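Local coordinates for protein aphrodisin (PDB 1E5P) that acts as a secreted aphrodisiac pheromone of the female hamster, a lipocalin that elicits copulatory behaviour in males and probably carries small odorant molecules, at residues Asn116-Pro120 with Glu121-Ile125. Sequence-based numbering, arbitrary orientation.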
# COMPACT_ATOMS: atom_id res chain seq x y z
N ASN A 116 -9.45 -0.48 -11.99
CA ASN A 116 -10.33 -1.65 -12.02
C ASN A 116 -10.03 -2.64 -10.91
O ASN A 116 -8.94 -2.69 -10.35
CB ASN A 116 -10.14 -2.36 -13.37
CG ASN A 116 -10.72 -1.59 -14.54
OD1 ASN A 116 -11.81 -1.02 -14.42
ND2 ASN A 116 -9.98 -1.55 -15.64
N ALA A 117 -11.07 -3.42 -10.61
CA ALA A 117 -10.93 -4.54 -9.67
C ALA A 117 -9.93 -5.53 -10.26
O ALA A 117 -9.67 -5.56 -11.46
CB ALA A 117 -12.28 -5.24 -9.50
N LEU A 118 -9.34 -6.37 -9.43
CA LEU A 118 -8.37 -7.35 -9.86
C LEU A 118 -9.01 -8.42 -10.76
O LEU A 118 -10.16 -8.78 -10.49
CB LEU A 118 -7.82 -8.09 -8.63
CG LEU A 118 -6.95 -7.31 -7.65
CD1 LEU A 118 -6.00 -8.26 -6.91
CD2 LEU A 118 -6.17 -6.19 -8.31
N THR A 119 -8.28 -8.87 -11.74
CA THR A 119 -8.79 -9.98 -12.59
C THR A 119 -8.55 -11.26 -11.83
O THR A 119 -7.85 -11.32 -10.81
CB THR A 119 -8.00 -10.05 -13.90
OG1 THR A 119 -6.62 -10.31 -13.58
CG2 THR A 119 -8.09 -8.75 -14.69
N PRO A 120 -9.09 -12.37 -12.35
CA PRO A 120 -8.88 -13.66 -11.69
C PRO A 120 -7.41 -13.98 -11.56
O PRO A 120 -6.98 -14.49 -10.51
CB PRO A 120 -9.66 -14.61 -12.60
CG PRO A 120 -10.82 -13.77 -13.04
CD PRO A 120 -10.19 -12.41 -13.34
N GLU A 121 -6.59 -13.71 -12.58
CA GLU A 121 -5.17 -14.01 -12.50
C GLU A 121 -4.47 -13.11 -11.46
O GLU A 121 -3.59 -13.56 -10.73
CB GLU A 121 -4.45 -13.89 -13.84
CG GLU A 121 -4.79 -15.04 -14.79
CD GLU A 121 -4.07 -15.03 -16.11
OE1 GLU A 121 -3.25 -14.15 -16.38
OE2 GLU A 121 -4.33 -16.00 -16.89
N GLU A 122 -4.85 -11.83 -11.44
CA GLU A 122 -4.28 -10.92 -10.42
C GLU A 122 -4.65 -11.37 -9.03
O GLU A 122 -3.84 -11.31 -8.09
CB GLU A 122 -4.75 -9.51 -10.74
CG GLU A 122 -4.02 -8.96 -11.97
CD GLU A 122 -4.69 -7.77 -12.60
OE1 GLU A 122 -5.83 -7.41 -12.21
OE2 GLU A 122 -4.07 -7.20 -13.53
N ASN A 123 -5.90 -11.84 -8.84
CA ASN A 123 -6.28 -12.38 -7.53
C ASN A 123 -5.43 -13.60 -7.19
O ASN A 123 -5.03 -13.80 -6.04
CB ASN A 123 -7.77 -12.74 -7.48
CG ASN A 123 -8.64 -11.55 -7.14
OD1 ASN A 123 -8.35 -10.83 -6.18
ND2 ASN A 123 -9.68 -11.34 -7.93
N GLU A 124 -5.14 -14.49 -8.15
CA GLU A 124 -4.30 -15.65 -7.87
C GLU A 124 -2.91 -15.21 -7.43
O GLU A 124 -2.35 -15.76 -6.47
CB GLU A 124 -4.19 -16.55 -9.12
CG GLU A 124 -3.22 -17.71 -8.96
CD GLU A 124 -3.67 -18.71 -7.91
OE1 GLU A 124 -4.83 -18.69 -7.50
OE2 GLU A 124 -2.83 -19.53 -7.48
N ILE A 125 -2.33 -14.22 -8.10
CA ILE A 125 -1.01 -13.70 -7.69
C ILE A 125 -1.07 -13.17 -6.26
O ILE A 125 -0.18 -13.40 -5.46
CB ILE A 125 -0.54 -12.58 -8.64
CG1 ILE A 125 -0.22 -13.20 -10.02
CG2 ILE A 125 0.68 -11.88 -8.08
CD1 ILE A 125 0.16 -12.20 -11.09
O HOH W 1 -7.61 -5.25 -13.03
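A capping box built by Thr119 and Glu122 opens helix 120-132, which follows strand 105-113 through a surface loop. Thr119 sits at the N-cap and each of the two residues accepts a hydrogen bond from the backbone N-H of the other. Glu122 N donates to Thr119 OG1 at 3.2 Å, and chi1 of 61° sets that hydroxyl between the backbone N and the carbonyl carbon of Thr119, turned to the start of the helix. In return Thr119 N donates to Glu122 OE1 at 2.9 Å in a nearly straight bond. It meets the carboxylate on its anti side, 34° out of the plane. The Glu122 chain, extended beyond CG, reaches back across the Thr119 side chain at a slant, with Thr119 CG2 3.6 Å from OE1 of Glu122. A water also donates to this OE1 and to Ala117 O, tying the carboxylate to the incoming loop. An alanine in place of Glu122 would probably leave Thr119 N and the water without this acceptor, freeing the loop before the cap to shift. The first helical turns close where Asn123 N donates to Thr119 O at 2.8 Å and Glu124 N to Pro120 O at 3.0 Å. Beside the cap, Leu118 CB packs 4.0 Å from Glu122 CB, and its side chain also touches Lys91 of strand 91-99. Lys91 makes a long, weak ion pair with Glu122. Pro120, which has no N-H to satisfy, follows the N-cap as the first helical residue, and the reciprocal side-chain-to-backbone bonds define the capping box, an N-terminal capping motif, here on the helix flanking the lipocalin barrel.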